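Long-range contact in phosphoribosylformylglycinamidine synthase 2 (Thermus thermophilus, PDB 3VIU), which belongs to the PurM-like (AIR synthase related) family, carries two copies of its paired domains in one chain, and binds ADP and magnesium: residues A[467-480]-A[599-611]. Numbering follows the deposited sequence.
With MG (magnesium ion), chain D.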
ATOM      1  N   ALA A 467     -10.456   6.401  -5.269  1.00 13.65           N
ATOM      2  CA  ALA A 467     -10.816   6.893  -6.591  1.00 13.68           C
ATOM      3  C   ALA A 467      -9.556   7.061  -7.448  1.00 14.75           C
ATOM      4  O   ALA A 467      -9.455   6.480  -8.530  1.00 16.97           O
ATOM      5  CB  ALA A 467     -11.560   8.226  -6.469  1.00 11.17           C
ATOM      6  N   GLU A 468      -8.589   7.830  -6.948  1.00 15.65           N
ATOM      7  CA  GLU A 468      -7.347   8.077  -7.672  1.00 15.39           C
ATOM      8  C   GLU A 468      -6.632   6.780  -8.049  1.00 15.07           C
ATOM      9  O   GLU A 468      -6.253   6.590  -9.203  1.00 15.42           O
ATOM     10  CB  GLU A 468      -6.402   8.958  -6.848  1.00 16.66           C
ATOM     11  CG  GLU A 468      -5.178   9.425  -7.643  1.00 23.17           C
ATOM     12  CD  GLU A 468      -4.293  10.409  -6.882  1.00 26.99           C
ATOM     13  OE1 GLU A 468      -3.423  11.049  -7.519  1.00 30.89           O
ATOM     14  OE2 GLU A 468      -4.454  10.541  -5.649  1.00 29.49           O
ATOM     15  N   ALA A 469      -6.446   5.890  -7.081  1.00 13.33           N
ATOM     16  CA  ALA A 469      -5.774   4.627  -7.355  1.00 12.63           C
ATOM     17  C   ALA A 469      -6.492   3.872  -8.482  1.00 12.97           C
ATOM     18  O   ALA A 469      -5.855   3.361  -9.405  1.00 14.31           O
ATOM     19  CB  ALA A 469      -5.721   3.776  -6.092  1.00 10.02           C
ATOM     20  N   CYS A 470      -7.817   3.809  -8.415  1.00 12.58           N
ATOM     21  CA  CYS A 470      -8.576   3.127  -9.453  1.00 13.81           C
ATOM     22  C   CYS A 470      -8.458   3.862 -10.788  1.00 15.33           C
ATOM     23  O   CYS A 470      -8.404   3.230 -11.843  1.00 16.23           O
ATOM     24  CB  CYS A 470     -10.043   3.021  -9.056  1.00 11.59           C
ATOM     25  SG  CYS A 470     -10.333   1.877  -7.714  1.00 12.62           S
ATOM     26  N   ARG A 471      -8.412   5.196 -10.735  1.00 13.61           N
ATOM     27  CA  ARG A 471      -8.300   6.000 -11.940  1.00 13.39           C
ATOM     28  C   ARG A 471      -6.957   5.735 -12.614  1.00 13.68           C
ATOM     29  O   ARG A 471      -6.881   5.589 -13.835  1.00 11.54           O
ATOM     30  CB  ARG A 471      -8.423   7.496 -11.609  1.00 14.40           C
ATOM     31  CG  ARG A 471      -8.574   8.399 -12.841  1.00 14.17           C
ATOM     32  CD  ARG A 471      -8.540   9.866 -12.470  1.00 15.32           C
ATOM     33  NE  ARG A 471      -9.443  10.153 -11.358  1.00 16.50           N
ATOM     34  CZ  ARG A 471      -9.064  10.700 -10.206  1.00 15.08           C
ATOM     35  NH1 ARG A 471      -9.962  10.916  -9.261  1.00 14.60           N
ATOM     36  NH2 ARG A 471      -7.791  11.033  -9.999  1.00 12.77           N
ATOM     37  N   ASN A 472      -5.901   5.661 -11.809  1.00 14.49           N
ATOM     38  CA  ASN A 472      -4.567   5.421 -12.340  1.00 15.11           C
ATOM     39  C   ASN A 472      -4.429   4.094 -13.062  1.00 15.94           C
ATOM     40  O   ASN A 472      -3.713   3.999 -14.066  1.00 16.43           O
ATOM     41  CB  ASN A 472      -3.530   5.518 -11.230  1.00 17.44           C
ATOM     42  CG  ASN A 472      -3.243   6.949 -10.845  1.00 18.23           C
ATOM     43  OD1 ASN A 472      -3.012   7.790 -11.714  1.00 17.22           O
ATOM     44  ND2 ASN A 472      -3.253   7.238  -9.544  1.00 18.31           N
ATOM     45  N   VAL A 473      -5.114   3.072 -12.554  1.00 14.71           N
ATOM     46  CA  VAL A 473      -5.081   1.754 -13.172  1.00 11.56           C
ATOM     47  C   VAL A 473      -5.940   1.786 -14.434  1.00 10.92           C
ATOM     48  O   VAL A 473      -5.564   1.234 -15.461  1.00 12.82           O
ATOM     49  CB  VAL A 473      -5.605   0.679 -12.199  1.00 13.28           C
ATOM     50  CG1 VAL A 473      -5.978  -0.588 -12.953  1.00 12.76           C
ATOM     51  CG2 VAL A 473      -4.542   0.377 -11.161  1.00 11.38           C
ATOM     52  N   SER A 474      -7.086   2.450 -14.355  1.00  8.84           N
ATOM     53  CA  SER A 474      -7.985   2.563 -15.499  1.00  9.75           C
ATOM     54  C   SER A 474      -7.310   3.309 -16.632  1.00  9.99           C
ATOM     55  O   SER A 474      -7.524   3.010 -17.802  1.00 10.97           O
ATOM     56  CB  SER A 474      -9.255   3.324 -15.107  1.00  6.50           C
ATOM     57  OG  SER A 474      -9.962   2.622 -14.111  1.00  5.55           O
ATOM     58  N   VAL A 475      -6.503   4.295 -16.260  1.00 12.39           N
ATOM     59  CA  VAL A 475      -5.787   5.133 -17.208  1.00 12.42           C
ATOM     60  C   VAL A 475      -4.756   4.388 -18.059  1.00 12.18           C
ATOM     61  O   VAL A 475      -4.439   4.831 -19.166  1.00 12.45           O
ATOM     62  CB  VAL A 475      -5.131   6.315 -16.461  1.00 13.53           C
ATOM     63  CG1 VAL A 475      -4.027   6.930 -17.287  1.00 15.09           C
ATOM     64  CG2 VAL A 475      -6.191   7.353 -16.151  1.00 15.01           C
ATOM     65  N   VAL A 476      -4.210   3.278 -17.565  1.00  9.84           N
ATOM     66  CA  VAL A 476      -3.258   2.542 -18.395  1.00 10.28           C
ATOM     67  C   VAL A 476      -4.016   1.457 -19.146  1.00 10.67           C
ATOM     68  O   VAL A 476      -3.433   0.673 -19.890  1.00 12.54           O
ATOM     69  CB  VAL A 476      -2.062   1.925 -17.583  1.00 10.84           C
ATOM     70  CG1 VAL A 476      -1.233   3.048 -16.966  1.00  5.90           C
ATOM     71  CG2 VAL A 476      -2.558   0.949 -16.517  1.00  6.43           C
ATOM     72  N   GLY A 477      -5.330   1.425 -18.942  1.00 11.44           N
ATOM     73  CA  GLY A 477      -6.170   0.470 -19.643  1.00 14.35           C
ATOM     74  C   GLY A 477      -6.605  -0.774 -18.903  1.00 13.80           C
ATOM     75  O   GLY A 477      -7.152  -1.692 -19.502  1.00 16.09           O
ATOM     76  N   ALA A 478      -6.385  -0.819 -17.602  1.00 14.48           N
ATOM     77  CA  ALA A 478      -6.768  -2.002 -16.847  1.00 14.96           C
ATOM     78  C   ALA A 478      -8.006  -1.779 -15.972  1.00 15.44           C
ATOM     79  O   ALA A 478      -8.294  -0.655 -15.563  1.00 14.97           O
ATOM     80  CB  ALA A 478      -5.590  -2.458 -15.995  1.00 15.35           C
ATOM     81  N   LYS A 479      -8.734  -2.856 -15.692  1.00 14.54           N
ATOM     82  CA  LYS A 479      -9.920  -2.762 -14.854  1.00 16.21           C
ATOM     83  C   LYS A 479      -9.645  -3.103 -13.392  1.00 14.83           C
ATOM     84  O   LYS A 479      -9.165  -4.198 -13.076  1.00 16.16           O
ATOM     85  CB  LYS A 479     -11.033  -3.679 -15.362  1.00 19.08           C
ATOM     86  CG  LYS A 479     -12.280  -3.634 -14.477  1.00 22.49           C
ATOM     87  CD  LYS A 479     -13.430  -4.409 -15.082  1.00 26.77           C
ATOM     88  CE  LYS A 479     -14.651  -4.393 -14.174  1.00 29.78           C
ATOM     89  NZ  LYS A 479     -15.773  -5.202 -14.754  1.00 31.37           N
ATOM     90  N   PRO A 480      -9.970  -2.172 -12.482  1.00 13.64           N
ATOM     91  CA  PRO A 480      -9.781  -2.324 -11.035  1.00 12.58           C
ATOM     92  C   PRO A 480     -10.438  -3.608 -10.546  1.00 12.44           C
ATOM     93  O   PRO A 480     -11.639  -3.793 -10.718  1.00 13.50           O
ATOM     94  CB  PRO A 480     -10.476  -1.087 -10.468  1.00 12.38           C
ATOM     95  CG  PRO A 480     -10.362  -0.090 -11.564  1.00 10.02           C
ATOM     96  CD  PRO A 480     -10.665  -0.906 -12.780  1.00 12.67           C
ATOM     97  N   GLU A 599     -16.875   9.900 -11.585  1.00 13.16           N
ATOM     98  CA  GLU A 599     -15.611   9.179 -11.498  1.00 14.07           C
ATOM     99  C   GLU A 599     -15.696   7.808 -12.154  1.00 14.22           C
ATOM    100  O   GLU A 599     -14.841   7.448 -12.963  1.00 15.06           O
ATOM    101  CB  GLU A 599     -15.182   9.016 -10.035  1.00 12.11           C
ATOM    102  CG  GLU A 599     -13.813   8.344  -9.873  1.00 13.42           C
ATOM    103  CD  GLU A 599     -12.664   9.174 -10.436  1.00 14.35           C
ATOM    104  OE1 GLU A 599     -11.850   8.627 -11.208  1.00 17.00           O
ATOM    105  OE2 GLU A 599     -12.564  10.370 -10.103  1.00 12.53           O
ATOM    106  N   LYS A 600     -16.732   7.051 -11.806  1.00 14.00           N
ATOM    107  CA  LYS A 600     -16.929   5.713 -12.362  1.00 14.93           C
ATOM    108  C   LYS A 600     -17.132   5.757 -13.879  1.00 14.55           C
ATOM    109  O   LYS A 600     -16.541   4.967 -14.618  1.00 16.11           O
ATOM    110  CB  LYS A 600     -18.138   5.041 -11.693  1.00 15.06           C
ATOM    111  CG  LYS A 600     -18.455   3.635 -12.194  1.00 16.22           C
ATOM    112  CD  LYS A 600     -19.507   2.973 -11.309  1.00 20.10           C
ATOM    113  CE  LYS A 600     -19.756   1.513 -11.688  1.00 23.45           C
ATOM    114  NZ  LYS A 600     -20.528   1.349 -12.960  1.00 25.41           N
ATOM    115  N   ALA A 601     -17.967   6.680 -14.339  1.00 12.97           N
ATOM    116  CA  ALA A 601     -18.240   6.809 -15.763  1.00 13.27           C
ATOM    117  C   ALA A 601     -16.976   7.195 -16.538  1.00 13.79           C
ATOM    118  O   ALA A 601     -16.757   6.718 -17.650  1.00 13.25           O
ATOM    119  CB  ALA A 601     -19.342   7.842 -15.990  1.00 11.78           C
ATOM    120  N   VAL A 602     -16.147   8.053 -15.951  1.00 13.41           N
ATOM    121  CA  VAL A 602     -14.912   8.469 -16.609  1.00 14.47           C
ATOM    122  C   VAL A 602     -13.931   7.297 -16.697  1.00 15.22           C
ATOM    123  O   VAL A 602     -13.280   7.102 -17.730  1.00 15.27           O
ATOM    124  CB  VAL A 602     -14.227   9.648 -15.851  1.00 15.40           C
ATOM    125  CG1 VAL A 602     -12.849   9.914 -16.434  1.00 16.32           C
ATOM    126  CG2 VAL A 602     -15.075  10.912 -15.962  1.00 13.58           C
ATOM    127  N   GLN A 603     -13.829   6.520 -15.617  1.00 14.83           N
ATOM    128  CA  GLN A 603     -12.924   5.372 -15.586  1.00 16.56           C
ATOM    129  C   GLN A 603     -13.311   4.330 -16.635  1.00 17.61           C
ATOM    130  O   GLN A 603     -12.450   3.718 -17.267  1.00 16.64           O
ATOM    131  CB  GLN A 603     -12.907   4.717 -14.196  1.00 15.43           C
ATOM    132  CG  GLN A 603     -12.420   5.622 -13.071  1.00 16.09           C
ATOM    133  CD  GLN A 603     -11.813   4.862 -11.895  1.00 14.25           C
ATOM    134  OE1 GLN A 603     -11.509   5.449 -10.864  1.00 14.51           O
ATOM    135  NE2 GLN A 603     -11.626   3.558 -12.054  1.00 13.11           N
ATOM    136  N   GLU A 604     -14.609   4.127 -16.818  1.00 19.58           N
ATOM    137  CA  GLU A 604     -15.074   3.165 -17.803  1.00 20.68           C
ATOM    138  C   GLU A 604     -14.942   3.752 -19.194  1.00 20.11           C
ATOM    139  O   GLU A 604     -14.700   3.025 -20.158  1.00 20.50           O
ATOM    140  CB  GLU A 604     -16.520   2.765 -17.525  1.00 23.52           C
ATOM    141  CG  GLU A 604     -16.646   1.913 -16.277  1.00 30.47           C
ATOM    142  CD  GLU A 604     -18.079   1.710 -15.836  1.00 33.36           C
ATOM    143  OE1 GLU A 604     -18.288   1.108 -14.756  1.00 33.56           O
ATOM    144  OE2 GLU A 604     -18.990   2.150 -16.569  1.00 35.11           O
ATOM    145  N   ALA A 605     -15.090   5.068 -19.304  1.00 16.89           N
ATOM    146  CA  ALA A 605     -14.957   5.703 -20.603  1.00 15.34           C
ATOM    147  C   ALA A 605     -13.510   5.588 -21.081  1.00 15.86           C
ATOM    148  O   ALA A 605     -13.256   5.268 -22.245  1.00 15.82           O
ATOM    149  CB  ALA A 605     -15.365   7.160 -20.525  1.00 14.85           C
ATOM    150  N   ILE A 606     -12.556   5.825 -20.183  1.00 14.48           N
ATOM    151  CA  ILE A 606     -11.158   5.750 -20.586  1.00 14.50           C
ATOM    152  C   ILE A 606     -10.712   4.319 -20.884  1.00 13.78           C
ATOM    153  O   ILE A 606      -9.923   4.095 -21.803  1.00 13.23           O
ATOM    154  CB  ILE A 606     -10.208   6.415 -19.538  1.00 14.78           C
ATOM    155  CG1 ILE A 606      -8.816   6.575 -20.144  1.00 14.79           C
ATOM    156  CG2 ILE A 606     -10.111   5.569 -18.274  1.00 15.79           C
ATOM    157  CD1 ILE A 606      -8.814   7.203 -21.514  1.00 12.67           C
ATOM    158  N   ARG A 607     -11.214   3.348 -20.129  1.00 13.27           N
ATOM    159  CA  ARG A 607     -10.840   1.965 -20.402  1.00 15.95           C
ATOM    160  C   ARG A 607     -11.409   1.534 -21.763  1.00 16.81           C
ATOM    161  O   ARG A 607     -10.716   0.884 -22.547  1.00 17.10           O
ATOM    162  CB  ARG A 607     -11.332   1.017 -19.295  1.00 14.59           C
ATOM    163  CG  ARG A 607     -10.664   1.250 -17.938  1.00 19.46           C
ATOM    164  CD  ARG A 607     -10.838   0.055 -16.983  1.00 22.09           C
ATOM    165  NE  ARG A 607     -12.240  -0.279 -16.731  1.00 22.71           N
ATOM    166  CZ  ARG A 607     -12.985   0.243 -15.761  1.00 22.45           C
ATOM    167  NH1 ARG A 607     -12.470   1.136 -14.921  1.00 22.13           N
ATOM    168  NH2 ARG A 607     -14.252  -0.125 -15.638  1.00 19.10           N
ATOM    169  N   ASP A 608     -12.658   1.904 -22.046  1.00 17.80           N
ATOM    170  CA  ASP A 608     -13.279   1.555 -23.324  1.00 20.19           C
ATOM    171  C   ASP A 608     -12.471   2.129 -24.469  1.00 20.61           C
ATOM    172  O   ASP A 608     -12.130   1.429 -25.427  1.00 19.53           O
ATOM    173  CB  ASP A 608     -14.704   2.098 -23.416  1.00 22.17           C
ATOM    174  CG  ASP A 608     -15.678   1.298 -22.596  1.00 29.57           C
ATOM    175  OD1 ASP A 608     -15.392   0.109 -22.324  1.00 33.24           O
ATOM    176  OD2 ASP A 608     -16.738   1.847 -22.226  1.00 34.73           O
ATOM    177  N   LEU A 609     -12.186   3.420 -24.348  1.00 19.92           N
ATOM    178  CA  LEU A 609     -11.417   4.160 -25.330  1.00 20.23           C
ATOM    179  C   LEU A 609     -10.110   3.439 -25.663  1.00 21.13           C
ATOM    180  O   LEU A 609      -9.729   3.325 -26.829  1.00 20.05           O
ATOM    181  CB  LEU A 609     -11.135   5.558 -24.769  1.00 20.71           C
ATOM    182  CG  LEU A 609     -11.546   6.819 -25.536  1.00 21.18           C
ATOM    183  CD1 LEU A 609     -12.822   6.611 -26.326  1.00 20.23           C
ATOM    184  CD2 LEU A 609     -11.704   7.948 -24.538  1.00 19.74           C
ATOM    185  N   ILE A 610      -9.438   2.933 -24.637  1.00 22.81           N
ATOM    186  CA  ILE A 610      -8.163   2.245 -24.819  1.00 25.88           C
ATOM    187  C   ILE A 610      -8.312   0.810 -25.354  1.00 26.98           C
ATOM    188  O   ILE A 610      -7.539   0.384 -26.215  1.00 26.39           O
ATOM    189  CB  ILE A 610      -7.375   2.225 -23.487  1.00 27.03           C
ATOM    190  CG1 ILE A 610      -5.872   2.142 -23.744  1.00 29.01           C
ATOM    191  CG2 ILE A 610      -7.803   1.037 -22.644  1.00 31.45           C
ATOM    192  CD1 ILE A 610      -5.392   0.797 -24.234  1.00 32.95           C
ATOM    193  N   GLN A 611      -9.300   0.072 -24.855  1.00 27.09           N
ATOM    194  CA  GLN A 611      -9.509  -1.301 -25.301  1.00 28.47           C
ATOM    195  C   GLN A 611      -9.932  -1.349 -26.766  1.00 27.85           C
ATOM    196  O   GLN A 611      -9.613  -2.294 -27.481  1.00 26.61           O
ATOM    197  CB  GLN A 611     -10.558  -1.993 -24.423  1.00 32.06           C
ATOM    198  CG  GLN A 611     -10.217  -1.952 -22.931  1.00 39.37           C
ATOM    199  CD  GLN A 611     -11.281  -2.594 -22.054  1.00 42.53           C
ATOM    200  OE1 GLN A 611     -12.478  -2.340 -22.220  1.00 45.44           O
ATOM    201  NE2 GLN A 611     -10.846  -3.418 -21.104  1.00 43.19           N
TER
HETATM  202 MG    MG D 910      -1.645   9.969 -11.959  1.00 10.72          MG
HETATM  203  O   HOH W   1      -3.333  10.761 -10.327  1.00 13.59           O
HETATM  204  O   HOH W   2      -1.557  12.384 -12.746  1.00 29.88           O
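Arg471 and Glu599 meet side-on: Arg471 NE donates to Glu599 OE1 (2.9 Å) and Arg471 NH1 to Glu599 OE2 (2.8 Å). The flat groups are not coplanar, their planes standing 51° apart, so OE2 is met from above the carboxylate plane although it lies in that of the guanidinium. A bend at chi2 (65°) turns the Glu599 carboxylate to the arginine; its OE2 also takes a bond from Ser659. Arg471 NH2 reaches Asp620, which shares the magnesium with Asn472 and Asp430, tying this salt bridge to the metal site. One turn on, Gln603 plugs as a knob between Ala467, Cys470, Arg471 and Ser474. Arg607 lies along the chain from Ser474 to Pro480: its NH1 donates in its guanidinium plane to Ser474 OG (3.0 Å), which itself donates to Cys470 O, while Pro480 CD and Lys479 CG cover one face. At Gly477, which closes a Schellman motif, Ile610 CG2 packs on CA at 3.5 Å. The two helical segments run nearly parallel, 15° apart, with axes 8.9 Å from each other, joining the N- and C-terminal domains of the second PurM-like pair. Helix 458-475 rests on strands 441-448 and 538-548, and helix 596-611 on strand 661-665.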